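Local atomic coordinates of protein Niban 2 (Homo sapiens, PDB entry 7CTP), a protein that may suppress apoptosis and promote melanoma cell invasion, and is a myristoylated, PH-domain-containing member of the Niban family. Residues Q310-K315 with F526-I530; Q34-L39 with K202-A207; K321-F325 with E514-F518; L495-I500 with V544-I548. One frame throughout, in Å; residues are numbered along the deposited sequence.

Interaction 1 (Q310-K315 with F526-I530); sequences QIITSK and FARFI
Ile311 of the long helix 260-337 is met by three side chains of the loop 526-530, and following it outward from CB explains most of the contact. At CB it forks. The CG1 branch lies anti to the carbonyl carbon (chi1 -62°), which carries CG1 over the middle of the Phe526 ring, 3.7 Å from the centroid and almost on the ring normal, a CH-pi contact. One bond further, CD1 reaches Phe529 CD2 at 3.8 Å. The other branch, CG2, packs on Ile530, 3.9 Å from its CD1. Ser314 CB comes to the edge of the Phe526 ring, near its plane, while Gln310 CB touches the ring at CZ.

One polar bond crosses between the segments: Lys315 NZ donates to Phe529 O at 2.9 Å, in the carbonyl plane, with a C=O...N angle of 149°. The lysine chain runs out extended and bends at its end to get there, its CE passing Ile530 CG1 at 3.8 Å. Along the chain the loop links helices 464-511 and 532-555, and Phe40 of helix 10-48 touches both Ile311 and Lys315.

Ser314 OG, 3.2 Å from Ile530 CD1, has no polar partner in the model. Branched aliphatic groups and phenyl rings thus do the filling, and the ammonium group of a buried lysine is met by a loop carbonyl, the one polar link in an otherwise apolar contact.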
loop_
_atom_site.group_PDB
_atom_site.type_symbol
_atom_site.label_atom_id
_atom_site.label_comp_id
_atom_site.label_asym_id
_atom_site.label_seq_id
_atom_site.Cartn_x
_atom_site.Cartn_y
_atom_site.Cartn_z
ATOM N N GLN A 310 1.849 -35.054 5.346
ATOM C CA GLN A 310 0.797 -35.612 4.504
ATOM C C GLN A 310 0.127 -34.524 3.669
ATOM O O GLN A 310 -0.273 -34.765 2.521
ATOM C CB GLN A 310 -0.227 -36.343 5.371
ATOM C CG GLN A 310 0.302 -37.630 6.026
ATOM C CD GLN A 310 1.516 -37.401 6.928
ATOM O OE1 GLN A 310 1.476 -36.598 7.869
ATOM N NE2 GLN A 310 2.612 -38.101 6.634
ATOM N N ILE A 311 -0.016 -33.322 4.235
ATOM C CA ILE A 311 -0.555 -32.202 3.462
ATOM C C ILE A 311 0.382 -31.853 2.310
ATOM O O ILE A 311 -0.059 -31.651 1.170
ATOM C CB ILE A 311 -0.811 -30.988 4.376
ATOM C CG1 ILE A 311 -1.857 -31.335 5.442
ATOM C CG2 ILE A 311 -1.295 -29.787 3.549
ATOM C CD1 ILE A 311 -2.058 -30.247 6.482
ATOM N N ILE A 312 1.691 -31.815 2.575
ATOM C CA ILE A 312 2.661 -31.523 1.519
ATOM C C ILE A 312 2.573 -32.568 0.412
ATOM O O ILE A 312 2.591 -32.243 -0.783
ATOM C CB ILE A 312 4.082 -31.446 2.105
ATOM C CG1 ILE A 312 4.209 -30.260 3.066
ATOM C CG2 ILE A 312 5.117 -31.342 0.980
ATOM C CD1 ILE A 312 5.473 -30.304 3.903
ATOM N N THR A 313 2.484 -33.843 0.799
ATOM C CA THR A 313 2.369 -34.927 -0.172
ATOM C C THR A 313 1.116 -34.780 -1.022
ATOM O O THR A 313 1.148 -34.952 -2.249
ATOM C CB THR A 313 2.360 -36.263 0.567
ATOM O OG1 THR A 313 3.638 -36.451 1.183
ATOM C CG2 THR A 313 2.053 -37.405 -0.382
ATOM N N SER A 314 -0.007 -34.459 -0.379
ATOM C CA SER A 314 -1.259 -34.305 -1.107
ATOM C C SER A 314 -1.196 -33.101 -2.038
ATOM O O SER A 314 -1.656 -33.164 -3.186
ATOM C CB SER A 314 -2.422 -34.184 -0.122
ATOM O OG SER A 314 -3.526 -33.507 -0.694
ATOM N N LYS A 315 -0.606 -32.000 -1.562
ATOM C CA LYS A 315 -0.429 -30.811 -2.395
ATOM C C LYS A 315 0.416 -31.131 -3.627
ATOM O O LYS A 315 0.070 -30.745 -4.753
ATOM C CB LYS A 315 0.196 -29.686 -1.562
ATOM C CG LYS A 315 -0.037 -28.268 -2.110
ATOM C CD LYS A 315 0.389 -27.165 -1.114
ATOM C CE LYS A 315 -0.606 -26.978 0.051
ATOM N NZ LYS A 315 -1.397 -25.684 -0.001
ATOM N N PHE A 526 -8.237 -31.994 4.454
ATOM C CA PHE A 526 -7.192 -31.055 4.068
ATOM C C PHE A 526 -7.708 -29.907 3.218
ATOM O O PHE A 526 -6.898 -29.093 2.760
ATOM C CB PHE A 526 -6.074 -31.759 3.277
ATOM C CG PHE A 526 -5.289 -32.771 4.073
ATOM C CD1 PHE A 526 -5.429 -32.874 5.447
ATOM C CD2 PHE A 526 -4.413 -33.625 3.429
ATOM C CE1 PHE A 526 -4.709 -33.821 6.160
ATOM C CE2 PHE A 526 -3.689 -34.567 4.134
ATOM C CZ PHE A 526 -3.837 -34.666 5.502
ATOM N N ALA A 527 -9.017 -29.825 2.986
ATOM C CA ALA A 527 -9.544 -28.860 2.022
ATOM C C ALA A 527 -9.395 -27.421 2.505
ATOM O O ALA A 527 -9.414 -26.496 1.684
ATOM C CB ALA A 527 -11.008 -29.164 1.709
ATOM N N ARG A 528 -9.273 -27.201 3.821
ATOM C CA ARG A 528 -9.010 -25.846 4.304
ATOM C C ARG A 528 -7.580 -25.412 4.028
ATOM O O ARG A 528 -7.280 -24.215 4.103
ATOM C CB ARG A 528 -9.277 -25.725 5.808
ATOM C CG ARG A 528 -10.735 -25.841 6.233
ATOM C CD ARG A 528 -11.647 -24.835 5.527
ATOM N NE ARG A 528 -11.376 -23.421 5.817
ATOM C CZ ARG A 528 -11.934 -22.733 6.816
ATOM N NH1 ARG A 528 -12.772 -23.338 7.654
ATOM N NH2 ARG A 528 -11.653 -21.439 6.983
ATOM N N PHE A 529 -6.687 -26.351 3.705
ATOM C CA PHE A 529 -5.273 -26.030 3.543
ATOM C C PHE A 529 -4.788 -26.167 2.115
ATOM O O PHE A 529 -3.673 -25.726 1.819
ATOM C CB PHE A 529 -4.415 -26.932 4.434
ATOM C CG PHE A 529 -4.972 -27.084 5.805
ATOM C CD1 PHE A 529 -5.233 -25.964 6.581
ATOM C CD2 PHE A 529 -5.296 -28.334 6.297
ATOM C CE1 PHE A 529 -5.794 -26.094 7.842
ATOM C CE2 PHE A 529 -5.850 -28.476 7.568
ATOM C CZ PHE A 529 -6.099 -27.357 8.336
ATOM N N ILE A 530 -5.587 -26.778 1.248
ATOM C CA ILE A 530 -5.232 -27.037 -0.143
ATOM C C ILE A 530 -6.397 -26.596 -1.010
ATOM O O ILE A 530 -7.520 -27.081 -0.834
ATOM C CB ILE A 530 -4.914 -28.522 -0.393
ATOM C CG1 ILE A 530 -3.786 -28.992 0.533
ATOM C CG2 ILE A 530 -4.580 -28.746 -1.873
ATOM C CD1 ILE A 530 -3.487 -30.469 0.425
#

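Interaction 2 (Q34-L39 with K202-A207); sequences QYGVAL and KVEGPA
Tyr35 and Val203 cross at about a right angle, with CG1 of the valine over one face of the tyrosine ring, 4.0 Å from its centroid and displaced toward the rim. This is a CH-pi contact. Glu204 runs beside Tyr35, pointing the same way; its CG lies at the ring edge, 3.9 Å from Tyr35 OH, and the carboxylate plane is turned 35° from the ring. The ring's placement follows from its first torsion: with CG opposite the backbone N (chi1 -163°) it reaches across to the turn that opens helix 204-218. Tyr35 OH is hydrogen-bonded to Gln297 and Glu204 OE2 to Gln294, so helix 260-337 holds both polar ends.

Val203 is the N-cap residue of helix 204-218, and the contact sets this helix start against helix 10-48. Small side chains let the backbones close in, with Ala38 CB and Ala207 CB 3.8 Å apart. A leucine in place of Tyr35 would probably leave Gln297 without its hydroxyl partner and Val203 CG1 without an aromatic face to lie on.

Leu39 crosses Val203 obliquely, its CD1 4.0 Å from Val203 CG2. Beside them a water donates to Ala38 O at 2.7 Å and to Lys202 O at 2.8 Å, tying the two backbones together.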
loop_
_atom_site.group_PDB
_atom_site.type_symbol
_atom_site.label_atom_id
_atom_site.label_comp_id
_atom_site.label_asym_id
_atom_site.label_seq_id
_atom_site.Cartn_x
_atom_site.Cartn_y
_atom_site.Cartn_z
ATOM N N GLN A 34 -9.293 -18.850 1.662
ATOM C CA GLN A 34 -7.877 -18.483 1.640
ATOM C C GLN A 34 -7.234 -18.597 3.016
ATOM O O GLN A 34 -6.026 -18.820 3.106
ATOM C CB GLN A 34 -7.688 -17.049 1.128
ATOM C CG GLN A 34 -7.798 -16.859 -0.386
ATOM C CD GLN A 34 -6.907 -17.805 -1.191
ATOM O OE1 GLN A 34 -5.697 -17.861 -0.984
ATOM N NE2 GLN A 34 -7.518 -18.557 -2.105
ATOM N N TYR A 35 -8.008 -18.418 4.090
ATOM C CA TYR A 35 -7.403 -18.240 5.406
ATOM C C TYR A 35 -6.557 -19.446 5.795
ATOM O O TYR A 35 -5.407 -19.299 6.233
ATOM C CB TYR A 35 -8.473 -17.986 6.462
ATOM C CG TYR A 35 -7.884 -17.402 7.727
ATOM C CD1 TYR A 35 -7.693 -16.034 7.860
ATOM C CD2 TYR A 35 -7.471 -18.228 8.767
ATOM C CE1 TYR A 35 -7.137 -15.496 9.010
ATOM C CE2 TYR A 35 -6.908 -17.703 9.911
ATOM C CZ TYR A 35 -6.751 -16.339 10.030
ATOM O OH TYR A 35 -6.194 -15.817 11.176
ATOM N N GLY A 36 -7.100 -20.651 5.628
ATOM C CA GLY A 36 -6.351 -21.830 6.025
ATOM C C GLY A 36 -5.145 -22.097 5.143
ATOM O O GLY A 36 -4.167 -22.704 5.590
ATOM N N VAL A 37 -5.206 -21.669 3.883
ATOM C CA VAL A 37 -4.059 -21.813 2.994
ATOM C C VAL A 37 -2.937 -20.889 3.446
ATOM O O VAL A 37 -1.772 -21.291 3.540
ATOM C CB VAL A 37 -4.469 -21.534 1.534
ATOM C CG1 VAL A 37 -3.236 -21.526 0.617
ATOM C CG2 VAL A 37 -5.514 -22.544 1.043
ATOM N N ALA A 38 -3.279 -19.632 3.748
ATOM C CA ALA A 38 -2.290 -18.694 4.266
ATOM C C ALA A 38 -1.683 -19.193 5.569
ATOM O O ALA A 38 -0.476 -19.035 5.802
ATOM C CB ALA A 38 -2.925 -17.319 4.472
ATOM N N LEU A 39 -2.515 -19.778 6.439
ATOM C CA LEU A 39 -2.023 -20.329 7.699
ATOM C C LEU A 39 -1.056 -21.478 7.447
ATOM O O LEU A 39 0.028 -21.537 8.043
ATOM C CB LEU A 39 -3.199 -20.796 8.557
ATOM C CG LEU A 39 -2.848 -21.415 9.918
ATOM C CD1 LEU A 39 -2.198 -20.376 10.817
ATOM C CD2 LEU A 39 -4.112 -21.970 10.567
ATOM N N LYS A 202 1.642 -12.426 9.076
ATOM C CA LYS A 202 1.927 -13.794 8.668
ATOM C C LYS A 202 0.748 -14.427 7.954
ATOM O O LYS A 202 0.931 -15.149 6.973
ATOM C CB LYS A 202 2.319 -14.640 9.883
ATOM C CG LYS A 202 3.490 -14.075 10.671
ATOM C CD LYS A 202 3.889 -14.998 11.808
ATOM C CE LYS A 202 5.369 -14.838 12.153
ATOM N NZ LYS A 202 6.260 -15.716 11.329
ATOM N N VAL A 203 -0.468 -14.178 8.434
ATOM C CA VAL A 203 -1.611 -14.960 7.977
ATOM C C VAL A 203 -2.725 -14.050 7.482
ATOM O O VAL A 203 -3.194 -14.200 6.349
ATOM C CB VAL A 203 -2.125 -15.883 9.093
ATOM C CG1 VAL A 203 -3.326 -16.691 8.616
ATOM C CG2 VAL A 203 -1.001 -16.811 9.552
ATOM N N GLU A 204 -3.162 -13.111 8.333
ATOM C CA GLU A 204 -4.319 -12.277 8.000
ATOM C C GLU A 204 -4.079 -11.457 6.739
ATOM O O GLU A 204 -4.961 -11.348 5.876
ATOM C CB GLU A 204 -4.652 -11.359 9.174
ATOM C CG GLU A 204 -5.309 -12.067 10.345
ATOM C CD GLU A 204 -5.604 -11.120 11.495
ATOM O OE1 GLU A 204 -5.701 -9.894 11.256
ATOM O OE2 GLU A 204 -5.734 -11.609 12.635
ATOM N N GLY A 205 -2.902 -10.843 6.630
ATOM C CA GLY A 205 -2.563 -10.027 5.486
ATOM C C GLY A 205 -2.619 -10.771 4.167
ATOM O O GLY A 205 -3.371 -10.403 3.258
ATOM N N PRO A 206 -1.811 -11.832 4.030
ATOM C CA PRO A 206 -1.855 -12.621 2.787
ATOM C C PRO A 206 -3.216 -13.228 2.488
ATOM O O PRO A 206 -3.613 -13.287 1.321
ATOM C CB PRO A 206 -0.794 -13.710 3.028
ATOM C CG PRO A 206 0.148 -13.098 4.001
ATOM C CD PRO A 206 -0.699 -12.248 4.908
ATOM N N ALA A 207 -3.940 -13.701 3.505
ATOM C CA ALA A 207 -5.268 -14.256 3.254
ATOM C C ALA A 207 -6.179 -13.189 2.669
ATOM O O ALA A 207 -6.919 -13.439 1.713
ATOM C CB ALA A 207 -5.864 -14.833 4.534
HETATM O O HOH W 1 0.757 -16.883 4.738
#

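Interaction 3 (K321-F325 with E514-F518); sequences KIRAF and ELPRF
Phe518 is held between Ile322 of the opposing helix on one face and its own neighbour Arg517 on the other. Ile322 CG1 stands over the ring centre 4.0 Å from the centroid in a CH-pi contact, while Arg517 CG lies over the opposite face toward the rim. Lys321 CB touches the ring at CE1, 3.8 Å away, before the lysine chain bends off. Phe325 CB comes in at the ring edge, near the plane, 4.0 Å from Phe518 CZ.

Phe325 throws its own ring toward the loop because CG is turned away from the backbone N (chi1 166°). Its ring and that of Phe518 are oblique, their planes 58° apart. The guanidinium of Arg517 approaches Phe325 off-centre as a cation-pi partner, with CZ 4.6 Å from the ring centroid and its plane steeply inclined to the ring. From CG to NE the arginine is extended, but its chi1 of 95° is well off a staggered value. Arg517 NH1 also donates to Glu514 OE1, a 2.8 Å salt bridge that keeps its acceptor in the guanidinium plane; the carboxylate oxygen is met on its anti side. Glu514, bent at chi2, lays CB 3.7 Å from Phe325 CZ. Charge pairing inside the loop therefore probably steadies the group that lies against the helix's phenyl ring.

The 3-10 turn 515-518 follows helix 464-511, whose Thr510 and Cys511 also touch Phe325. Helix 532-555 meets both segments through Tyr536, which packs on Ile322 and Leu515, so the contact joins helix 260-337 to the beginning of the linker between those two helices.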
loop_
_atom_site.group_PDB
_atom_site.type_symbol
_atom_site.label_atom_id
_atom_site.label_comp_id
_atom_site.label_asym_id
_atom_site.label_seq_id
_atom_site.Cartn_x
_atom_site.Cartn_y
_atom_site.Cartn_z
ATOM N N LYS A 321 -0.754 -33.435 -11.181
ATOM C CA LYS A 321 -1.845 -33.620 -12.132
ATOM C C LYS A 321 -2.161 -32.322 -12.865
ATOM O O LYS A 321 -2.518 -32.335 -14.050
ATOM C CB LYS A 321 -3.086 -34.129 -11.409
ATOM C CG LYS A 321 -2.893 -35.459 -10.713
ATOM C CD LYS A 321 -2.627 -36.582 -11.706
ATOM C CE LYS A 321 -2.660 -37.936 -10.996
ATOM N NZ LYS A 321 -1.539 -38.817 -11.427
ATOM N N ILE A 322 -2.058 -31.192 -12.168
ATOM C CA ILE A 322 -2.270 -29.899 -12.814
ATOM C C ILE A 322 -1.150 -29.611 -13.813
ATOM O O ILE A 322 -1.401 -29.147 -14.935
ATOM C CB ILE A 322 -2.388 -28.797 -11.748
ATOM C CG1 ILE A 322 -3.656 -29.008 -10.913
ATOM C CG2 ILE A 322 -2.364 -27.413 -12.392
ATOM C CD1 ILE A 322 -3.735 -28.078 -9.702
ATOM N N ARG A 323 0.099 -29.878 -13.414
ATOM C CA ARG A 323 1.251 -29.716 -14.301
ATOM C C ARG A 323 1.060 -30.487 -15.600
ATOM O O ARG A 323 1.222 -29.938 -16.697
ATOM C CB ARG A 323 2.523 -30.187 -13.599
ATOM C CG ARG A 323 3.251 -29.142 -12.808
ATOM C CD ARG A 323 4.589 -29.671 -12.318
ATOM N NE ARG A 323 4.794 -29.390 -10.898
ATOM C CZ ARG A 323 4.730 -30.302 -9.932
ATOM N NH1 ARG A 323 4.477 -31.571 -10.223
ATOM N NH2 ARG A 323 4.930 -29.945 -8.671
ATOM N N ALA A 324 0.712 -31.772 -15.487
ATOM C CA ALA A 324 0.472 -32.595 -16.669
ATOM C C ALA A 324 -0.507 -31.926 -17.620
ATOM O O ALA A 324 -0.373 -32.035 -18.844
ATOM C CB ALA A 324 -0.047 -33.973 -16.255
ATOM N N PHE A 325 -1.479 -31.198 -17.071
ATOM C CA PHE A 325 -2.550 -30.601 -17.857
ATOM C C PHE A 325 -2.125 -29.280 -18.498
ATOM O O PHE A 325 -2.401 -29.040 -19.679
ATOM C CB PHE A 325 -3.772 -30.415 -16.956
ATOM C CG PHE A 325 -4.839 -29.517 -17.515
ATOM C CD1 PHE A 325 -5.574 -29.891 -18.626
ATOM C CD2 PHE A 325 -5.140 -28.313 -16.892
ATOM C CE1 PHE A 325 -6.567 -29.064 -19.126
ATOM C CE2 PHE A 325 -6.132 -27.485 -17.386
ATOM C CZ PHE A 325 -6.844 -27.861 -18.506
ATOM N N GLU A 514 -11.996 -26.357 -16.460
ATOM C CA GLU A 514 -11.427 -27.679 -16.225
ATOM C C GLU A 514 -10.911 -27.884 -14.806
ATOM O O GLU A 514 -10.956 -29.010 -14.300
ATOM C CB GLU A 514 -10.279 -27.929 -17.205
ATOM C CG GLU A 514 -10.705 -28.037 -18.660
ATOM C CD GLU A 514 -11.764 -29.098 -18.878
ATOM O OE1 GLU A 514 -11.584 -30.232 -18.384
ATOM O OE2 GLU A 514 -12.777 -28.793 -19.544
ATOM N N LEU A 515 -10.421 -26.820 -14.167
ATOM C CA LEU A 515 -9.842 -26.941 -12.830
ATOM C C LEU A 515 -10.748 -27.610 -11.801
ATOM O O LEU A 515 -10.228 -28.401 -10.990
ATOM C CB LEU A 515 -9.422 -25.552 -12.329
ATOM C CG LEU A 515 -8.216 -24.917 -13.011
ATOM C CD1 LEU A 515 -7.976 -23.531 -12.432
ATOM C CD2 LEU A 515 -6.984 -25.798 -12.848
ATOM N N PRO A 516 -12.060 -27.350 -11.743
ATOM C CA PRO A 516 -12.875 -28.006 -10.708
ATOM C C PRO A 516 -12.822 -29.524 -10.753
ATOM O O PRO A 516 -13.086 -30.169 -9.728
ATOM C CB PRO A 516 -14.290 -27.482 -10.990
ATOM C CG PRO A 516 -14.053 -26.139 -11.600
ATOM C CD PRO A 516 -12.842 -26.319 -12.459
ATOM N N ARG A 517 -12.470 -30.118 -11.894
ATOM C CA ARG A 517 -12.373 -31.573 -11.969
ATOM C C ARG A 517 -11.271 -32.121 -11.073
ATOM O O ARG A 517 -11.309 -33.305 -10.719
ATOM C CB ARG A 517 -12.159 -32.010 -13.426
ATOM C CG ARG A 517 -10.702 -32.220 -13.826
ATOM C CD ARG A 517 -10.505 -32.196 -15.346
ATOM N NE ARG A 517 -9.146 -32.591 -15.718
ATOM C CZ ARG A 517 -8.543 -32.260 -16.857
ATOM N NH1 ARG A 517 -9.172 -31.516 -17.761
ATOM N NH2 ARG A 517 -7.308 -32.678 -17.094
ATOM N N PHE A 518 -10.308 -31.285 -10.676
ATOM C CA PHE A 518 -9.228 -31.713 -9.793
ATOM C C PHE A 518 -9.608 -31.683 -8.318
ATOM O O PHE A 518 -8.797 -32.110 -7.493
ATOM C CB PHE A 518 -7.987 -30.833 -9.971
ATOM C CG PHE A 518 -7.338 -30.926 -11.334
ATOM C CD1 PHE A 518 -6.559 -32.019 -11.678
ATOM C CD2 PHE A 518 -7.485 -29.900 -12.256
ATOM C CE1 PHE A 518 -5.949 -32.098 -12.923
ATOM C CE2 PHE A 518 -6.881 -29.974 -13.503
ATOM C CZ PHE A 518 -6.114 -31.075 -13.837
#

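Interaction 4 (L495-I500 with V544-I548); sequences LLQISI and VMKDI
Ile548 and Leu496 meet most tightly, with Ile548 CD1 3.5 Å from Leu496 CD2, closer than ordinary van der Waals contact. The same Leu496 methyl also touches Val544 CG2 at 3.8 Å and, more loosely, Met545 SD. Leu495 slides past Ile548 in the opposite direction: its CB lies 3.8 Å from Ile548 CD1, and its CD1 is 3.9 Å from Ile548 CG2.

Ser499 borders this apolar cluster, its OG near both Ile548 CD1 and Val544 CG2. The hydroxyl is turned back to its own helix: at chi1 64° it sits between the backbone N and the carbonyl carbon and donates to Leu495 O at 2.8 Å. That oxygen also accepts from Ser499 N, the two donors arriving from opposite faces of the carbonyl plane. An alanine here would probably deprive Leu495 O of its side-chain donor and open a small gap beside Ile548 CD1 and Val544 CG2.

The short helical segments run at 136° to each other, closer to antiparallel than parallel, with axes 11.0 Å apart. Further out, Leu495 rests on Ile342, Ile345 and Leu346 of helix 342-378, while Leu541 of helix 532-555 touches Leu496 and Ile500. The interface between helices 464-511 and 532-555 is thus built from aliphatic groups and a thioether, and its buried hydroxyl is satisfied within one helix, so cohesion here rests on shape fit and exclusion of water.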
loop_
_atom_site.group_PDB
_atom_site.type_symbol
_atom_site.label_atom_id
_atom_site.label_comp_id
_atom_site.label_asym_id
_atom_site.label_seq_id
_atom_site.Cartn_x
_atom_site.Cartn_y
_atom_site.Cartn_z
ATOM N N LEU A 495 8.051 -8.348 -10.508
ATOM C CA LEU A 495 8.013 -9.093 -11.761
ATOM C C LEU A 495 6.953 -10.185 -11.722
ATOM O O LEU A 495 6.267 -10.427 -12.721
ATOM C CB LEU A 495 9.382 -9.695 -12.054
ATOM C CG LEU A 495 10.462 -8.706 -12.483
ATOM C CD1 LEU A 495 11.781 -9.439 -12.639
ATOM C CD2 LEU A 495 10.052 -8.080 -13.785
ATOM N N LEU A 496 6.823 -10.867 -10.583
ATOM C CA LEU A 496 5.782 -11.881 -10.434
ATOM C C LEU A 496 4.396 -11.259 -10.509
ATOM O O LEU A 496 3.487 -11.814 -11.135
ATOM C CB LEU A 496 5.963 -12.616 -9.108
ATOM C CG LEU A 496 7.123 -13.607 -9.035
ATOM C CD1 LEU A 496 7.327 -14.098 -7.624
ATOM C CD2 LEU A 496 6.863 -14.773 -9.973
ATOM N N GLN A 497 4.218 -10.098 -9.879
ATOM C CA GLN A 497 2.907 -9.457 -9.854
ATOM C C GLN A 497 2.514 -8.862 -11.201
ATOM O O GLN A 497 1.328 -8.616 -11.426
ATOM C CB GLN A 497 2.879 -8.387 -8.763
ATOM C CG GLN A 497 2.853 -8.996 -7.370
ATOM C CD GLN A 497 2.864 -7.966 -6.261
ATOM O OE1 GLN A 497 2.552 -6.797 -6.475
ATOM N NE2 GLN A 497 3.175 -8.412 -5.057
ATOM N N ILE A 498 3.469 -8.633 -12.100
ATOM C CA ILE A 498 3.134 -8.227 -13.464
ATOM C C ILE A 498 2.907 -9.436 -14.365
ATOM O O ILE A 498 1.979 -9.453 -15.180
ATOM C CB ILE A 498 4.231 -7.307 -14.030
ATOM C CG1 ILE A 498 4.187 -5.929 -13.351
ATOM C CG2 ILE A 498 4.080 -7.185 -15.552
ATOM C CD1 ILE A 498 5.501 -5.181 -13.393
ATOM N N SER A 499 3.724 -10.476 -14.219
ATOM C CA SER A 499 3.718 -11.565 -15.194
ATOM C C SER A 499 2.632 -12.605 -14.915
ATOM O O SER A 499 2.032 -13.140 -15.853
ATOM C CB SER A 499 5.102 -12.214 -15.227
ATOM O OG SER A 499 5.410 -12.822 -13.987
ATOM N N ILE A 500 2.365 -12.925 -13.654
ATOM C CA ILE A 500 1.455 -14.036 -13.365
ATOM C C ILE A 500 0.017 -13.667 -13.737
ATOM O O ILE A 500 -0.665 -14.487 -14.375
ATOM C CB ILE A 500 1.586 -14.504 -11.907
ATOM C CG1 ILE A 500 2.924 -15.224 -11.712
ATOM C CG2 ILE A 500 0.462 -15.463 -11.552
ATOM C CD1 ILE A 500 3.178 -15.652 -10.283
ATOM N N VAL A 544 7.545 -19.128 -14.514
ATOM C CA VAL A 544 8.313 -17.899 -14.709
ATOM C C VAL A 544 9.477 -17.766 -13.744
ATOM O O VAL A 544 10.316 -16.869 -13.928
ATOM C CB VAL A 544 7.435 -16.637 -14.587
ATOM C CG1 VAL A 544 6.492 -16.534 -15.739
ATOM C CG2 VAL A 544 6.697 -16.616 -13.256
ATOM N N MET A 545 9.565 -18.633 -12.732
ATOM C CA MET A 545 10.521 -18.423 -11.650
ATOM C C MET A 545 11.959 -18.435 -12.153
ATOM O O MET A 545 12.777 -17.611 -11.727
ATOM C CB MET A 545 10.315 -19.481 -10.572
ATOM C CG MET A 545 10.637 -18.990 -9.176
ATOM S SD MET A 545 9.826 -17.431 -8.793
ATOM C CE MET A 545 10.954 -16.790 -7.574
ATOM N N LYS A 546 12.288 -19.360 -13.060
ATOM C CA LYS A 546 13.653 -19.429 -13.580
ATOM C C LYS A 546 14.027 -18.140 -14.299
ATOM O O LYS A 546 15.050 -17.517 -13.987
ATOM C CB LYS A 546 13.813 -20.631 -14.514
ATOM C CG LYS A 546 15.191 -20.721 -15.185
ATOM C CD LYS A 546 15.352 -22.042 -15.922
ATOM C CE LYS A 546 16.473 -21.986 -16.954
ATOM N NZ LYS A 546 15.970 -21.970 -18.360
ATOM N N ASP A 547 13.187 -17.707 -15.245
ATOM C CA ASP A 547 13.459 -16.478 -15.985
ATOM C C ASP A 547 13.580 -15.275 -15.054
ATOM O O ASP A 547 14.458 -14.425 -15.242
ATOM C CB ASP A 547 12.372 -16.241 -17.034
ATOM C CG ASP A 547 12.458 -17.214 -18.196
ATOM O OD1 ASP A 547 13.583 -17.450 -18.693
ATOM O OD2 ASP A 547 11.405 -17.751 -18.610
ATOM N N ILE A 548 12.729 -15.197 -14.028
ATOM C CA ILE A 548 12.753 -14.044 -13.129
ATOM C C ILE A 548 13.990 -14.068 -12.246
ATOM O O ILE A 548 14.689 -13.057 -12.105
ATOM C CB ILE A 548 11.470 -13.990 -12.284
ATOM C CG1 ILE A 548 10.296 -13.559 -13.158
ATOM C CG2 ILE A 548 11.654 -13.043 -11.094
ATOM C CD1 ILE A 548 9.000 -13.493 -12.426
#

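In the fold
Helix 260-337 is shared by interactions 1 and 3, whose centres lie about 16 Å apart; each receives a different part of the linker between helices 464-511 and 532-555, and interaction 4 packs those two helices directly on each other. Interaction 2 instead brings helix 10-48 to the start of helix 204-218, and touches interaction 1 where Phe529 and Arg528 meet Gly36 and Val37. Interactions 1 and 4 are buried, while 2 and 3 are partly exposed. The chemistry varies accordingly: almost wholly apolar packing, with one thioether, across 4, a lysine-to-carbonyl bond amid apolar groups in 1, a bridging water at 2, and a salt-bridged arginine against phenylalanine at 3.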